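Local coordinates for endoribonuclease L-PSP/chorismate mutase-like domain-containing protein (Shewanella oneidensis, PDB 2OTM) that is of unknown function but belongs to the YjgF-like family and is a putative endoribonuclease of the L-PSP type, at residues 25-30 / 38-43. Numbering follows the deposited sequence.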
loop_
_atom_site.group_PDB
_atom_site.type_symbol
_atom_site.label_atom_id
_atom_site.label_comp_id
_atom_site.label_asym_id
_atom_site.label_seq_id
_atom_site.Cartn_x
_atom_site.Cartn_y
_atom_site.Cartn_z
ATOM N N GLY B 25 -16.926 -7.331 0.463
ATOM C CA GLY B 25 -17.130 -7.195 1.891
ATOM C C GLY B 25 -17.805 -5.858 2.143
ATOM O O GLY B 25 -18.331 -5.239 1.217
ATOM N N ASN B 26 -17.761 -5.386 3.381
ATOM C CA ASN B 26 -18.557 -4.222 3.785
ATOM C C ASN B 26 -17.814 -2.899 3.632
ATOM O O ASN B 26 -17.628 -2.143 4.594
ATOM C CB ASN B 26 -19.103 -4.444 5.198
ATOM C CG ASN B 26 -20.095 -5.628 5.242
ATOM O OD1 ASN B 26 -20.896 -5.808 4.312
ATOM N ND2 ASN B 26 -20.025 -6.446 6.303
ATOM N N TYR B 27 -17.416 -2.638 2.397
ATOM C CA TYR B 27 -16.604 -1.470 2.029
ATOM C C TYR B 27 -17.129 -0.861 0.722
ATOM O O TYR B 27 -17.940 -1.472 0.007
ATOM C CB TYR B 27 -15.121 -1.827 1.908
ATOM C CG TYR B 27 -14.801 -2.848 0.858
ATOM C CD1 TYR B 27 -14.559 -2.467 -0.445
ATOM C CD2 TYR B 27 -14.744 -4.208 1.167
ATOM C CE1 TYR B 27 -14.269 -3.399 -1.438
ATOM C CE2 TYR B 27 -14.462 -5.155 0.187
ATOM C CZ TYR B 27 -14.227 -4.747 -1.113
ATOM O OH TYR B 27 -13.941 -5.666 -2.106
ATOM N N GLU B 28 -16.721 0.375 0.474
ATOM C CA GLU B 28 -17.141 1.138 -0.692
ATOM C C GLU B 28 -16.212 0.835 -1.862
ATOM O O GLU B 28 -15.002 0.691 -1.666
ATOM C CB GLU B 28 -17.060 2.651 -0.394
ATOM C CG GLU B 28 -17.987 3.130 0.717
ATOM C CD GLU B 28 -19.448 2.947 0.345
ATOM O OE1 GLU B 28 -19.762 3.068 -0.859
ATOM O OE2 GLU B 28 -20.266 2.648 1.245
ATOM N N PRO B 29 -16.759 0.711 -3.070
ATOM C CA PRO B 29 -15.924 0.558 -4.258
ATOM C C PRO B 29 -14.963 1.685 -4.523
ATOM O O PRO B 29 -13.978 1.472 -5.192
ATOM C CB PRO B 29 -16.938 0.487 -5.398
ATOM C CG PRO B 29 -18.196 0.912 -4.830
ATOM C CD PRO B 29 -18.176 0.554 -3.407
ATOM N N TYR B 30 -15.261 2.878 -4.026
ATOM C CA TYR B 30 -14.323 3.977 -4.088
ATOM C C TYR B 30 -14.594 4.928 -2.944
ATOM O O TYR B 30 -15.692 4.916 -2.342
ATOM C CB TYR B 30 -14.397 4.727 -5.433
ATOM C CG TYR B 30 -15.712 5.402 -5.721
ATOM C CD1 TYR B 30 -15.962 6.700 -5.320
ATOM C CD2 TYR B 30 -16.709 4.733 -6.409
ATOM C CE1 TYR B 30 -17.184 7.303 -5.579
ATOM C CE2 TYR B 30 -17.911 5.325 -6.674
ATOM C CZ TYR B 30 -18.144 6.603 -6.251
ATOM O OH TYR B 30 -19.351 7.180 -6.528
HETATM N N MSE B 38 -10.125 7.272 -4.865
HETATM C CA MSE B 38 -9.373 6.031 -4.825
HETATM C C MSE B 38 -10.314 4.848 -4.862
HETATM O O MSE B 38 -11.329 4.830 -4.175
HETATM C CB MSE B 38 -8.493 5.997 -3.599
HETATM C CG MSE B 38 -9.226 6.121 -2.304
HETATM SE SE MSE B 38 -8.000 6.626 -0.927
HETATM C CE MSE B 38 -7.600 8.383 -1.447
ATOM N N THR B 39 -9.978 3.849 -5.671
ATOM C CA THR B 39 -10.805 2.647 -5.749
ATOM C C THR B 39 -10.404 1.628 -4.668
ATOM O O THR B 39 -9.311 1.682 -4.104
ATOM C CB THR B 39 -10.711 1.988 -7.134
ATOM O OG1 THR B 39 -9.429 1.340 -7.285
ATOM C CG2 THR B 39 -10.910 3.027 -8.210
ATOM N N SER B 40 -11.315 0.697 -4.392
ATOM C CA SER B 40 -10.985 -0.550 -3.734
ATOM C C SER B 40 -10.478 -1.489 -4.836
ATOM O O SER B 40 -10.245 -1.065 -5.962
ATOM C CB SER B 40 -12.195 -1.113 -3.009
ATOM O OG SER B 40 -12.543 -0.271 -1.920
ATOM N N GLY B 41 -10.234 -2.745 -4.502
ATOM C CA GLY B 41 -9.556 -3.648 -5.437
ATOM C C GLY B 41 -10.414 -4.030 -6.617
ATOM O O GLY B 41 -11.585 -4.370 -6.454
ATOM N N GLN B 42 -9.810 -4.014 -7.806
ATOM C CA GLN B 42 -10.495 -4.285 -9.061
ATOM C C GLN B 42 -9.890 -5.516 -9.724
ATOM O O GLN B 42 -8.693 -5.662 -9.756
ATOM C CB GLN B 42 -10.356 -3.099 -10.009
ATOM C CG GLN B 42 -10.850 -1.815 -9.417
ATOM C CD GLN B 42 -12.357 -1.747 -9.340
ATOM O OE1 GLN B 42 -13.054 -2.145 -10.261
ATOM N NE2 GLN B 42 -12.867 -1.225 -8.225
ATOM N N PHE B 43 -10.762 -6.404 -10.190
ATOM C CA PHE B 43 -10.389 -7.734 -10.664
ATOM C C PHE B 43 -10.527 -7.830 -12.178
ATOM O O PHE B 43 -11.290 -7.056 -12.803
ATOM C CB PHE B 43 -11.367 -8.741 -10.075
ATOM C CG PHE B 43 -11.279 -8.882 -8.588
ATOM C CD1 PHE B 43 -12.015 -8.044 -7.745
ATOM C CD2 PHE B 43 -10.485 -9.863 -8.019
ATOM C CE1 PHE B 43 -11.930 -8.178 -6.363
ATOM C CE2 PHE B 43 -10.394 -9.993 -6.640
ATOM C CZ PHE B 43 -11.114 -9.149 -5.810
HETATM O O HOH W 1 -13.490 -4.818 -4.453
#
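Ser40 OG, a buried hydroxyl gripped from two chains, shows how a single serine can tie the loop leading into an edge strand to the chain that follows the neighbouring strand. It donates to Glu28 O over 2.7 Å, lying in the carbonyl plane with a C=O...donor angle of 159°, and accepts a hydrogen bond from the backbone N of Arg132 of the second subunit. The torsion of Ser40 sets OG beside its own backbone N, opposite the carbonyl carbon (chi1 -67°), which turns the hydroxyl to the 25-30 loop. There the Tyr27 ring meets it obliquely, CD1 lying 3.3 Å from Ser40 OG while CE1 rests against Ser40 CB. Were Ser40 an alanine, Glu28 O and Arg132 N of the second subunit would probably each lose a partner. The phenol end of Tyr27 is held too: its OH bonds to Leu24 N and to a water at the ring edge, in plane, that donates to Gly41 O.

The main chains complete the join. Ser40 N gives a nearly straight bond of 2.9 Å to Pro29 O, although it stands about 50° above that carbonyl plane. Next to it Tyr30 and Thr39 form a non-hydrogen-bonded antiparallel pair, with Met38 O 3.1 Å from Tyr30 CA in a CA-H...O contact. Thr39 OG1 donates to Ser40 O at 2.9 Å and also bonds to Leu150 N, linking this turn to strand 146-153.

Beyond this contact, Glu28 forms a salt bridge with Arg129 of the second subunit. The whole is the open end of the beta-hairpin of strands 30-33 and 36-39, set against a subunit interface of the three-chain assembly, consistent with the trimers of the YjgF-like family.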